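Local coordinates for uncharacterized protein YhfS (Escherichia coli, PDB 4J8L) that is of unknown function but carries pyridoxal 5'-phosphate covalently attached to a lysine, and may have cysteine synthase activity, at residues F19-S24 with G238-P243; L94-P99 with D149-A154; V118-L123 with A138-T143; R215-L220 with G224-G229; A232-R237 with E310-I315. One frame throughout, in Å; residues are numbered along the deposited sequence. Where two conformers were deposited one is given.

Contact 1 (F19-S24 with G238-P243)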
# COMPACT_ATOMS: atom_id res chain seq x y z
N PHE A 19 6.96 -8.22 -16.57
CA PHE A 19 6.75 -8.66 -17.96
C PHE A 19 5.26 -8.77 -18.26
O PHE A 19 4.81 -8.42 -19.36
CB PHE A 19 7.44 -10.00 -18.24
CG PHE A 19 8.94 -9.98 -18.02
CD1 PHE A 19 9.67 -8.80 -18.11
CD2 PHE A 19 9.62 -11.16 -17.72
CE1 PHE A 19 11.04 -8.80 -17.91
CE2 PHE A 19 10.99 -11.17 -17.52
CZ PHE A 19 11.69 -9.98 -17.61
N ALA A 20 4.49 -9.27 -17.29
CA ALA A 20 3.07 -9.49 -17.51
C ALA A 20 2.35 -8.15 -17.70
O ALA A 20 1.43 -8.04 -18.52
CB ALA A 20 2.45 -10.29 -16.37
N LEU A 21 2.80 -7.13 -16.97
CA LEU A 21 2.21 -5.80 -17.10
C LEU A 21 2.57 -5.22 -18.47
O LEU A 21 1.71 -4.65 -19.14
CB LEU A 21 2.66 -4.88 -15.97
CG LEU A 21 2.24 -3.40 -16.10
CD1 LEU A 21 0.73 -3.24 -16.18
CD2 LEU A 21 2.82 -2.56 -14.95
N VAL A 22 3.82 -5.37 -18.89
CA VAL A 22 4.21 -4.87 -20.20
C VAL A 22 3.46 -5.61 -21.31
O VAL A 22 3.09 -5.00 -22.32
CB VAL A 22 5.74 -4.92 -20.41
CG1 VAL A 22 6.12 -4.43 -21.81
CG2 VAL A 22 6.40 -4.04 -19.36
N ASP A 23 3.20 -6.90 -21.12
CA ASP A 23 2.45 -7.66 -22.11
C ASP A 23 1.05 -7.09 -22.28
O ASP A 23 0.54 -6.99 -23.40
CB ASP A 23 2.35 -9.14 -21.71
CG ASP A 23 1.78 -10.00 -22.81
OD1 ASP A 23 0.59 -10.39 -22.73
OD2 ASP A 23 2.52 -10.30 -23.79
N SER A 24 0.45 -6.71 -21.16
CA SER A 24 -0.86 -6.09 -21.21
C SER A 24 -0.82 -4.74 -21.92
O SER A 24 -1.74 -4.40 -22.68
CB SER A 24 -1.44 -5.91 -19.80
OG SER A 24 -2.77 -5.42 -19.90
N GLY A 238 5.52 4.06 -13.65
CA GLY A 238 5.93 3.79 -12.28
C GLY A 238 5.70 2.33 -11.93
O GLY A 238 6.55 1.68 -11.32
N LEU A 239 4.54 1.82 -12.34
CA LEU A 239 4.16 0.46 -12.03
C LEU A 239 5.08 -0.57 -12.68
O LEU A 239 5.33 -1.62 -12.10
CB LEU A 239 2.72 0.23 -12.47
CG LEU A 239 1.81 -0.68 -11.66
CD1 LEU A 239 1.81 -0.36 -10.17
CD2 LEU A 239 0.43 -0.51 -12.22
N VAL A 240 5.56 -0.29 -13.89
CA VAL A 240 6.50 -1.18 -14.56
C VAL A 240 7.82 -1.30 -13.79
O VAL A 240 8.43 -2.38 -13.73
CB VAL A 240 6.77 -0.74 -16.03
CG1 VAL A 240 7.92 -1.51 -16.64
CG2 VAL A 240 5.50 -0.91 -16.88
N PHE A 241 8.26 -0.19 -13.20
CA PHE A 241 9.51 -0.17 -12.42
C PHE A 241 9.31 -0.78 -11.02
O PHE A 241 10.26 -1.22 -10.37
CB PHE A 241 9.99 1.28 -12.21
CG PHE A 241 10.74 1.88 -13.37
CD1 PHE A 241 11.82 1.23 -13.94
CD2 PHE A 241 10.41 3.14 -13.84
CE1 PHE A 241 12.53 1.80 -14.99
CE2 PHE A 241 11.11 3.72 -14.89
CZ PHE A 241 12.17 3.05 -15.47
N ALA A 242 8.07 -0.80 -10.53
CA ALA A 242 7.83 -1.14 -9.13
C ALA A 242 8.26 -2.54 -8.66
O ALA A 242 8.95 -2.65 -7.64
CB ALA A 242 6.38 -0.84 -8.73
N PRO A 243 7.86 -3.61 -9.38
CA PRO A 243 8.13 -4.91 -8.77
C PRO A 243 9.62 -5.24 -8.62
O PRO A 243 10.03 -5.64 -7.53
CB PRO A 243 7.39 -5.91 -9.68
CG PRO A 243 7.09 -5.18 -10.94
CD PRO A 243 7.03 -3.72 -10.59

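Contact 2 (L94-P99 with D149-A154)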
# COMPACT_ATOMS: atom_id res chain seq x y z
N LEU A 94 -18.00 -3.56 8.19
CA LEU A 94 -17.18 -4.43 9.02
C LEU A 94 -15.69 -4.07 8.89
O LEU A 94 -15.17 -3.93 7.77
CB LEU A 94 -17.40 -5.89 8.65
CG LEU A 94 -16.60 -6.90 9.48
CD1 LEU A 94 -17.31 -7.19 10.79
CD2 LEU A 94 -16.36 -8.18 8.71
N VAL A 95 -15.02 -3.91 10.02
CA VAL A 95 -13.58 -3.68 10.05
C VAL A 95 -12.90 -4.57 11.09
O VAL A 95 -13.54 -5.09 12.01
CB VAL A 95 -13.22 -2.19 10.35
CG1 VAL A 95 -13.72 -1.28 9.24
CG2 VAL A 95 -13.79 -1.77 11.69
N HIS A 96 -11.59 -4.72 10.92
CA HIS A 96 -10.76 -5.51 11.82
C HIS A 96 -10.59 -4.80 13.17
O HIS A 96 -10.67 -3.58 13.25
CB HIS A 96 -9.40 -5.73 11.15
CG HIS A 96 -8.38 -6.42 12.00
ND1 HIS A 96 -8.67 -7.53 12.77
CD2 HIS A 96 -7.06 -6.18 12.18
CE1 HIS A 96 -7.58 -7.93 13.40
NE2 HIS A 96 -6.59 -7.12 13.05
N ASP A 97 -10.38 -5.59 14.22
CA ASP A 97 -10.16 -5.06 15.57
C ASP A 97 -8.74 -4.55 15.74
O ASP A 97 -7.90 -5.20 16.37
CB ASP A 97 -10.48 -6.14 16.62
CG ASP A 97 -10.48 -5.59 18.05
OD1 ASP A 97 -10.40 -4.36 18.24
OD2 ASP A 97 -10.59 -6.41 18.98
N ALA A 98 -8.49 -3.38 15.16
CA ALA A 98 -7.17 -2.75 15.16
C ALA A 98 -7.37 -1.33 14.65
O ALA A 98 -8.41 -1.03 14.06
CB ALA A 98 -6.23 -3.52 14.23
N PRO A 99 -6.39 -0.44 14.86
CA PRO A 99 -6.57 0.95 14.41
C PRO A 99 -6.91 1.07 12.92
O PRO A 99 -6.20 0.55 12.06
CB PRO A 99 -5.21 1.58 14.69
CG PRO A 99 -4.68 0.80 15.85
CD PRO A 99 -5.12 -0.61 15.60
N ASP A 149 -0.95 -8.98 13.99
CA ASP A 149 -1.82 -9.38 12.88
C ASP A 149 -1.13 -10.38 11.95
O ASP A 149 -0.06 -10.11 11.40
CB ASP A 149 -2.30 -8.17 12.08
CG ASP A 149 -3.37 -7.37 12.81
OD1 ASP A 149 -3.92 -7.87 13.82
OD2 ASP A 149 -3.65 -6.23 12.37
N SER A 150 -1.77 -11.53 11.77
CA SER A 150 -1.17 -12.64 11.05
C SER A 150 -2.12 -13.24 10.04
O SER A 150 -1.81 -14.25 9.42
CB SER A 150 -0.75 -13.73 12.03
OG SER A 150 -1.88 -14.27 12.70
N TYR A 151 -3.28 -12.63 9.87
CA TYR A 151 -4.28 -13.22 8.99
C TYR A 151 -3.84 -13.27 7.53
O TYR A 151 -3.07 -12.43 7.06
CB TYR A 151 -5.64 -12.53 9.14
CG TYR A 151 -5.73 -11.06 8.75
CD1 TYR A 151 -5.76 -10.07 9.72
CD2 TYR A 151 -5.85 -10.68 7.42
CE1 TYR A 151 -5.89 -8.74 9.39
CE2 TYR A 151 -5.98 -9.34 7.07
CZ TYR A 151 -6.00 -8.38 8.06
OH TYR A 151 -6.14 -7.05 7.74
N VAL A 152 -4.33 -14.29 6.83
CA VAL A 152 -4.10 -14.44 5.40
C VAL A 152 -5.20 -13.71 4.65
O VAL A 152 -6.38 -14.03 4.83
CB VAL A 152 -4.10 -15.93 4.99
CG1 VAL A 152 -3.98 -16.07 3.48
CG2 VAL A 152 -2.98 -16.67 5.70
N LEU A 153 -4.82 -12.73 3.84
CA LEU A 153 -5.79 -11.90 3.12
C LEU A 153 -6.85 -12.73 2.40
O LEU A 153 -8.05 -12.50 2.57
CB LEU A 153 -5.07 -10.98 2.13
CG LEU A 153 -5.97 -10.00 1.35
CD1 LEU A 153 -6.76 -9.12 2.31
CD2 LEU A 153 -5.14 -9.15 0.40
N ALA A 154 -6.40 -13.70 1.60
CA ALA A 154 -7.30 -14.51 0.79
C ALA A 154 -8.33 -15.26 1.63
O ALA A 154 -9.48 -15.45 1.21
CB ALA A 154 -6.50 -15.49 -0.07

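Contact 3 (V118-L123 with A138-T143)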
# COMPACT_ATOMS: atom_id res chain seq x y z
N VAL A 118 -14.46 -6.89 14.45
CA VAL A 118 -14.15 -8.27 14.83
C VAL A 118 -12.68 -8.54 14.54
O VAL A 118 -12.07 -7.90 13.68
CB VAL A 118 -15.05 -9.27 14.06
CG1 VAL A 118 -14.74 -9.24 12.57
CG2 VAL A 118 -14.89 -10.69 14.62
N ASP A 119 -12.09 -9.48 15.28
CA ASP A 119 -10.68 -9.84 15.08
C ASP A 119 -10.54 -10.72 13.83
O ASP A 119 -10.90 -11.89 13.85
CB ASP A 119 -10.19 -10.61 16.31
CG ASP A 119 -8.68 -10.74 16.37
OD1 ASP A 119 -8.00 -10.38 15.38
OD2 ASP A 119 -8.16 -11.20 17.41
N PHE A 120 -10.00 -10.16 12.74
CA PHE A 120 -9.81 -10.93 11.51
C PHE A 120 -8.84 -12.09 11.70
O PHE A 120 -8.75 -12.98 10.85
CB PHE A 120 -9.29 -10.05 10.36
CG PHE A 120 -10.31 -9.08 9.80
CD1 PHE A 120 -11.59 -9.00 10.32
CD2 PHE A 120 -9.96 -8.27 8.73
CE1 PHE A 120 -12.51 -8.10 9.79
CE2 PHE A 120 -10.87 -7.37 8.20
CZ PHE A 120 -12.15 -7.29 8.72
N ASN A 121 -8.11 -12.08 12.81
CA ASN A 121 -7.15 -13.14 13.10
C ASN A 121 -7.86 -14.39 13.61
O ASN A 121 -7.25 -15.45 13.75
CB ASN A 121 -6.12 -12.68 14.13
CG ASN A 121 -5.22 -11.58 13.60
OD1 ASN A 121 -4.63 -11.70 12.52
ND2 ASN A 121 -5.12 -10.49 14.35
N ASP A 122 -9.16 -14.25 13.88
CA ASP A 122 -9.99 -15.36 14.34
C ASP A 122 -11.10 -15.55 13.31
O ASP A 122 -12.13 -14.87 13.38
CB ASP A 122 -10.59 -15.03 15.71
CG ASP A 122 -11.39 -16.17 16.31
OD1 ASP A 122 -11.70 -17.15 15.60
OD2 ASP A 122 -11.73 -16.08 17.51
N LEU A 123 -10.90 -16.46 12.37
CA LEU A 123 -11.85 -16.66 11.28
C LEU A 123 -13.21 -17.13 11.79
O LEU A 123 -14.25 -16.81 11.21
CB LEU A 123 -11.30 -17.63 10.24
CG LEU A 123 -10.15 -17.09 9.38
CD1 LEU A 123 -9.77 -18.10 8.31
CD2 LEU A 123 -10.55 -15.77 8.76
N ALA A 138 -17.48 -4.83 3.84
CA ALA A 138 -16.30 -5.00 4.69
C ALA A 138 -15.09 -4.31 4.07
O ALA A 138 -14.95 -4.27 2.86
CB ALA A 138 -16.00 -6.48 4.91
N LEU A 139 -14.23 -3.77 4.92
CA LEU A 139 -12.96 -3.23 4.48
C LEU A 139 -11.86 -4.06 5.11
O LEU A 139 -11.86 -4.32 6.31
CB LEU A 139 -12.82 -1.76 4.89
CG LEU A 139 -11.52 -1.06 4.46
CD1 LEU A 139 -11.78 0.36 3.97
CD2 LEU A 139 -10.51 -1.05 5.60
N VAL A 140 -10.90 -4.48 4.29
CA VAL A 140 -9.79 -5.27 4.80
C VAL A 140 -8.48 -4.61 4.42
O VAL A 140 -8.24 -4.33 3.25
CB VAL A 140 -9.81 -6.72 4.24
CG1 VAL A 140 -8.76 -7.57 4.94
CG2 VAL A 140 -11.21 -7.34 4.38
N GLN A 141 -7.64 -4.33 5.42
CA GLN A 141 -6.33 -3.75 5.11
C GLN A 141 -5.35 -4.86 4.78
O GLN A 141 -5.27 -5.86 5.49
CB GLN A 141 -5.81 -2.87 6.25
CG GLN A 141 -4.50 -2.16 5.91
CD GLN A 141 -4.12 -1.08 6.89
OE1 GLN A 141 -4.98 -0.43 7.49
NE2 GLN A 141 -2.82 -0.88 7.07
N HIS A 142 -4.59 -4.67 3.70
CA HIS A 142 -3.62 -5.67 3.28
C HIS A 142 -2.38 -5.67 4.18
O HIS A 142 -1.99 -6.70 4.74
CB HIS A 142 -3.24 -5.43 1.81
CG HIS A 142 -2.59 -6.61 1.15
ND1 HIS A 142 -2.69 -6.86 -0.20
CD2 HIS A 142 -1.82 -7.61 1.66
CE1 HIS A 142 -2.02 -7.97 -0.50
NE2 HIS A 142 -1.48 -8.44 0.62
N THR A 143 -1.75 -4.50 4.34
CA THR A 143 -0.60 -4.40 5.24
C THR A 143 -1.05 -4.56 6.69
O THR A 143 -2.23 -4.44 7.01
CB THR A 143 0.15 -3.07 5.10
OG1 THR A 143 -0.77 -1.98 5.27
CG2 THR A 143 0.81 -2.99 3.73

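Contact 4 (R215-L220 with G224-G229)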
# COMPACT_ATOMS: atom_id res chain seq x y z
N ARG A 215 -20.10 2.17 -11.14
CA ARG A 215 -20.73 3.09 -10.21
C ARG A 215 -19.79 4.24 -9.87
O ARG A 215 -20.23 5.38 -9.69
CB ARG A 215 -21.20 2.38 -8.93
CG ARG A 215 -22.42 1.49 -9.17
CD ARG A 215 -23.17 1.18 -7.87
NE ARG A 215 -22.41 0.30 -6.99
CZ ARG A 215 -22.43 -1.03 -7.07
NH1 ARG A 215 -23.15 -1.63 -8.00
NH2 ARG A 215 -21.71 -1.76 -6.22
N ILE A 216 -18.51 3.94 -9.78
CA ILE A 216 -17.52 4.98 -9.52
C ILE A 216 -17.43 5.93 -10.70
O ILE A 216 -17.51 7.15 -10.54
CB ILE A 216 -16.14 4.37 -9.22
CG1 ILE A 216 -16.18 3.60 -7.90
CG2 ILE A 216 -15.07 5.45 -9.20
CD1 ILE A 216 -14.88 2.90 -7.56
N ARG A 217 -17.29 5.38 -11.91
CA ARG A 217 -17.16 6.23 -13.09
C ARG A 217 -18.37 7.17 -13.27
O ARG A 217 -18.21 8.31 -13.71
CB ARG A 217 -16.92 5.40 -14.35
CG ARG A 217 -15.50 4.81 -14.43
CD ARG A 217 -14.44 5.90 -14.72
NE ARG A 217 -14.85 6.75 -15.83
CZ ARG A 217 -14.44 8.00 -16.04
NH1 ARG A 217 -13.57 8.56 -15.21
NH2 ARG A 217 -14.90 8.68 -17.07
N ALA A 218 -19.55 6.70 -12.90
CA ALA A 218 -20.77 7.49 -13.04
C ALA A 218 -20.76 8.76 -12.18
O ALA A 218 -21.48 9.71 -12.49
CB ALA A 218 -22.02 6.64 -12.75
N THR A 219 -19.95 8.78 -11.12
CA THR A 219 -19.87 9.94 -10.23
C THR A 219 -18.83 10.94 -10.68
O THR A 219 -18.77 12.06 -10.17
CB THR A 219 -19.52 9.54 -8.77
OG1 THR A 219 -18.17 9.07 -8.71
CG2 THR A 219 -20.47 8.47 -8.28
N LEU A 220 -18.00 10.55 -11.64
CA LEU A 220 -16.88 11.38 -12.07
C LEU A 220 -17.30 12.30 -13.22
O LEU A 220 -16.83 12.18 -14.35
CB LEU A 220 -15.69 10.50 -12.48
CG LEU A 220 -15.22 9.55 -11.36
CD1 LEU A 220 -13.94 8.84 -11.77
CD2 LEU A 220 -15.02 10.30 -10.04
N GLY A 224 -12.30 18.23 -13.57
CA GLY A 224 -11.29 18.02 -12.55
C GLY A 224 -11.24 16.61 -12.00
O GLY A 224 -10.22 16.19 -11.46
N SER A 225 -12.36 15.89 -12.13
CA SER A 225 -12.47 14.53 -11.62
C SER A 225 -11.55 13.57 -12.37
O SER A 225 -11.15 12.54 -11.83
CB SER A 225 -13.92 14.02 -11.75
OG SER A 225 -14.80 14.68 -10.85
N GLN A 226 -11.23 13.91 -13.61
CA GLN A 226 -10.52 13.00 -14.51
C GLN A 226 -9.02 12.97 -14.27
O GLN A 226 -8.42 13.95 -13.83
CB GLN A 226 -10.76 13.36 -15.98
CG GLN A 226 -12.22 13.57 -16.35
CD GLN A 226 -13.14 12.47 -15.86
OE1 GLN A 226 -12.79 11.28 -15.89
NE2 GLN A 226 -14.32 12.85 -15.39
N ILE A 227 -8.42 11.84 -14.59
CA ILE A 227 -6.98 11.71 -14.63
C ILE A 227 -6.54 11.90 -16.08
O ILE A 227 -7.05 11.23 -16.99
CB ILE A 227 -6.55 10.35 -14.06
CG1 ILE A 227 -7.01 10.21 -12.60
CG2 ILE A 227 -5.04 10.16 -14.16
CD1 ILE A 227 -6.65 11.42 -11.71
N GLN A 228 -5.63 12.85 -16.33
CA GLN A 228 -5.28 13.14 -17.72
C GLN A 228 -4.38 12.05 -18.33
O GLN A 228 -3.76 11.29 -17.59
CB GLN A 228 -4.60 14.51 -17.83
CG GLN A 228 -5.48 15.66 -17.33
CD GLN A 228 -6.82 15.76 -18.07
OE1 GLN A 228 -6.94 15.39 -19.22
NE2 GLN A 228 -7.84 16.29 -17.38
N GLY A 229 -4.36 11.98 -19.66
CA GLY A 229 -3.63 10.93 -20.36
C GLY A 229 -2.18 10.82 -19.91
O GLY A 229 -1.68 9.72 -19.68

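Contact 5 (A232-R237 with E310-I315)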
# COMPACT_ATOMS: atom_id res chain seq x y z
N ALA A 232 -1.93 9.24 -16.58
CA ALA A 232 -2.22 7.82 -16.69
C ALA A 232 -1.00 7.05 -17.19
O ALA A 232 -0.69 5.98 -16.69
CB ALA A 232 -3.42 7.59 -17.61
N LEU A 233 -0.32 7.60 -18.21
CA LEU A 233 0.90 6.97 -18.70
C LEU A 233 1.99 6.95 -17.63
O LEU A 233 2.75 5.99 -17.54
CB LEU A 233 1.40 7.70 -19.94
CG LEU A 233 0.48 7.48 -21.14
CD1 LEU A 233 0.86 8.44 -22.24
CD2 LEU A 233 0.61 6.04 -21.60
N GLU A 234 2.05 7.98 -16.79
CA GLU A 234 3.03 7.99 -15.71
C GLU A 234 2.74 6.91 -14.67
O GLU A 234 3.66 6.35 -14.06
CB GLU A 234 3.12 9.36 -15.03
CG GLU A 234 4.30 9.46 -14.06
CD GLU A 234 4.44 10.82 -13.42
OE1 GLU A 234 3.93 11.81 -14.01
OE2 GLU A 234 5.07 10.90 -12.34
N VAL A 235 1.46 6.60 -14.47
CA VAL A 235 1.08 5.51 -13.58
C VAL A 235 1.68 4.20 -14.11
O VAL A 235 2.26 3.43 -13.36
CB VAL A 235 -0.45 5.36 -13.48
CG1 VAL A 235 -0.82 4.04 -12.79
CG2 VAL A 235 -1.05 6.54 -12.70
N LEU A 236 1.50 3.94 -15.40
CA LEU A 236 2.08 2.72 -15.98
C LEU A 236 3.59 2.69 -15.86
O LEU A 236 4.16 1.65 -15.54
CB LEU A 236 1.71 2.59 -17.46
CG LEU A 236 0.28 2.24 -17.82
CD1 LEU A 236 0.23 2.04 -19.33
CD2 LEU A 236 -0.14 0.99 -17.08
N ARG A 237 4.24 3.81 -16.14
CA ARG A 237 5.70 3.89 -16.06
C ARG A 237 6.17 3.50 -14.66
O ARG A 237 7.11 2.71 -14.50
CB ARG A 237 6.21 5.29 -16.41
CG ARG A 237 7.71 5.48 -16.25
CD ARG A 237 8.13 6.89 -16.65
NE ARG A 237 7.20 7.44 -17.64
CZ ARG A 237 6.98 8.74 -17.81
NH1 ARG A 237 7.64 9.63 -17.08
NH2 ARG A 237 6.10 9.15 -18.72
N GLU A 310 7.59 5.77 -0.33
CA GLU A 310 7.96 4.92 -1.47
C GLU A 310 7.66 5.57 -2.82
O GLU A 310 7.42 4.87 -3.81
CB GLU A 310 7.34 3.52 -1.31
CG GLU A 310 7.76 2.93 0.05
CD GLU A 310 7.40 1.46 0.28
OE1 GLU A 310 6.78 0.83 -0.60
OE2 GLU A 310 7.74 0.96 1.37
N SER A 311 7.71 6.89 -2.86
CA SER A 311 7.46 7.63 -4.09
C SER A 311 8.73 7.68 -4.93
O SER A 311 9.81 7.31 -4.48
CB SER A 311 7.02 9.07 -3.79
OG SER A 311 8.13 9.86 -3.41
N LYS A 312 8.58 8.14 -6.17
CA LYS A 312 9.73 8.31 -7.06
C LYS A 312 10.80 9.23 -6.51
O LYS A 312 11.95 9.21 -6.97
CB LYS A 312 9.25 8.86 -8.41
CG LYS A 312 8.62 10.24 -8.31
CD LYS A 312 7.92 10.62 -9.62
CE LYS A 312 7.04 11.85 -9.45
NZ LYS A 312 6.33 12.24 -10.71
N TYR A 313 10.45 10.07 -5.53
CA TYR A 313 11.39 11.02 -4.96
C TYR A 313 12.26 10.40 -3.88
O TYR A 313 13.32 10.93 -3.55
CB TYR A 313 10.67 12.21 -4.34
CG TYR A 313 9.78 12.96 -5.30
CD1 TYR A 313 10.33 13.71 -6.33
CD2 TYR A 313 8.40 12.91 -5.18
CE1 TYR A 313 9.53 14.40 -7.20
CE2 TYR A 313 7.59 13.60 -6.04
CZ TYR A 313 8.16 14.34 -7.06
OH TYR A 313 7.38 15.03 -7.94
N GLU A 314 11.81 9.29 -3.32
CA GLU A 314 12.41 8.80 -2.08
C GLU A 314 13.47 7.75 -2.35
O GLU A 314 13.22 6.54 -2.29
CB GLU A 314 11.31 8.32 -1.13
CG GLU A 314 10.52 9.50 -0.56
CD GLU A 314 9.13 9.11 -0.08
OE1 GLU A 314 8.98 8.89 1.15
OE2 GLU A 314 8.19 9.03 -0.91
N ILE A 315 14.66 8.23 -2.70
CA ILE A 315 15.76 7.38 -3.10
C ILE A 315 16.68 6.95 -1.93
O ILE A 315 16.90 5.75 -1.73
CB ILE A 315 16.52 8.02 -4.29
CG1 ILE A 315 15.64 7.89 -5.55
CG2 ILE A 315 17.89 7.39 -4.46
CD1 ILE A 315 16.04 8.78 -6.71

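Contact 1 (F19-S24 with G238-P243)
L21 turns its CG opposite the backbone N (chi1 173°), which, with chi2 at 59°, brings CD2 to L239 and V240; in V240 a chi1 of 170° leaves CG2 beside the backbone N, where that methyl can meet L21 CD2. The arrangement is a nearly antiparallel packing of two helices, 11-28 and 229-261, whose local axes approach to 9.5 Å. The side-chain contacts are all apolar. L21 CD2 is the hub, lying 3.7 Å from L239 CB and also 3.7 Å from V240 CG2. Leucine suits this place because its long, forked side chain spans the gap between the helices, whereas the shorter branched valines fill the margin. Behind it, V58 and A62 of helix 50-62 cover L21, and L239 reaches L59 of the same helix, so the buried side of the pair is closed by a third helix. M176 also touches both leucines. On the more open side V22 and V240 meet at about a right angle. Their beta-branched carbons, held close to the helix backbone, allow contact through methyl groups alone: V22 CG2 lies 4.0 Å from V240 CG1.

Contact 2 (L94-P99 with D149-A154)
The N-H of H96 meets a carboxylate oxygen of D149 from well above the carboxylate plane, 45° out of it, although the oxygen itself lies nearly in the plane of the imidazole. The hydrogen bond from H96 NE2 to D149 OD1 is of normal length, 2.9 Å, and fairly straight (162°). It is reached because H96 throws its ring away from its own backbone N (chi1 175°), meeting an aspartate that comes from the opposite direction. D149 OD1 is further gripped by N121 ND2 and Q146 NE2, which helps to explain how a buried carboxylate can be accommodated. H96 ND1 accepts from F120 N, consistent with NE2 carrying the hydrogen given to D149; histidine suits the place because one ring nitrogen can donate while the other accepts, and the two partners fix the ring's rotation. Y151 completes the setting with a T-shaped contact: its edge points at one face of H96, Y151 CE1 lying 4.0 Å from H96 CD2. Tyrosine supplies both that edge and a hydroxyl, which bonds to Q141 O. Histidine ends strand 92-96, which lies between strands 114-118 and 137-141 of the large mixed sheet, while D149 and Y151 belong to the connection that leaves strand 137-141 and enters helix 153-162.

Contact 3 (V118-L123 with A138-T143)
F120 occupies the second position of a type I beta turn, D119 to D122, in the parallel beta-alpha-beta unit formed by strand 114-118, helix 123-133 and strand 137-141, and from there it packs against the carbonyl of L139 and the side chain of V140. With CG held beside the backbone N (chi1 -72°), the ring leans over toward the strand. Its edge meets L139: F120 CE2 lies 3.7 Å from L139 O, which sits close to the ring plane, so the weakly positive rim of the phenyl faces a carbonyl oxygen. The valine is met obliquely, F120 CE2 being 3.8 Å from V140 CG2 and F120 CD2 4.0 Å from V140 CG1. A flat aromatic can thus serve a polar backbone and an apolar side chain together. The turn itself is stiffened by the bond from D122 N to D119 O (2.9 Å) and by an Asx turn, in which D119 OD1 accepts from N121 N. D122 then caps the coming helix through A125 N. In the sheet, strand 92-96 runs between the two strands joined by this crossover; L94 from it and L126 from helix 123-133 touch F120, while V140 is packed against L153 and L160 of helix 153-162.

Contact 4 (R215-L220 with G224-G229)
R217 and Q226 are tied side chain to side chain where helix 210-219 hands over to the loop leading to helix 229-261, a connection between two successive helices that is stitched by one glutamine. Both ends of its amide are used. Q226 OE1 accepts from R217 NH1 at 2.9 Å in an almost linear bond (173°), lying in the guanidinium plane and accepting the N-H on a lone pair, in the carbonyl plane; amide and guanidinium planes are turned 75° apart. Q226 NE2 gives to L220 O at 2.8 Å, a more bent bond that meets the carbonyl from above its plane, and it also bonds to S222 O. Glutamine suits the spot because it carries a donor and an acceptor on one flat group, and its fold at chi2 (-48°) swings that group back toward the helix. R217 NH2 has weak bonds to L46 O and N47 O, so the arginine also reaches the loop before helix 50-62. Within the helical segment, I216 O takes two donors, T219 N and T219 OG1, the hydroxyl at 2.7 Å. L220 and S225 pack beside these bonds, CB to CB at 4.0 Å in the conformer given for the serine. The leucine also flanks the amide, L220 CB lying 4.0 Å from Q226 NE2.

Contact 5 (A232-R237 with E310-I315)
E234 on helix 229-261 and K312 in the loop before strand 318-320 join in a single salt bridge near the surface, and the contact between the segments comes down to these two side chains. The tight point is E234 OE2 against K312 NZ, modelled at 2.5 Å, so short that the exact length is doubtful although the pairing is clear. The phenol ring of Y313 adds a second close fit, K312 CG standing 4.0 Å above its plane over the centre. Against these, the stems of both charged residues are partly exposed, and only 67 Å² is buried between the segments. Long, flexible chains suit such a gap: each is stretched out beyond CG, and they meet at about a right angle. The loop itself is more densely hydrogen-bonded, with a type I turn from S311 to E314. There E314 OE2 accepts from S311 OG at 2.6 Å and from S311 N at 2.9 Å, while S311 OG accepts from Y313 N to make an ST turn. E201 binds Y313 OH and forms a long, weak ion pair with K312 NZ. Lysine therefore has carboxylates of two glutamates nearby, which would probably stabilise its positive charge.

In the fold
From the N terminus, contact 1 opens first on helix 11-28 and closes on helix 229-261, a loop of more than 200 residues that takes in nearly the whole seven-stranded sheet domain. Within it lies contact 2, whose own loop encloses contact 3; their centres are only 2 Å apart, and together they bind the ends of strands 92-96, 114-118 and 137-141. Still within that span, contact 4 follows, a short closure between the end of helix 210-219 and the loop entering helix 229-261. Contact 5 starts on the latter helix before contact 1 has closed and ends at 310-315, so the two cross, tying the N-terminal helix and the loop before strand 318-320 to one long helix.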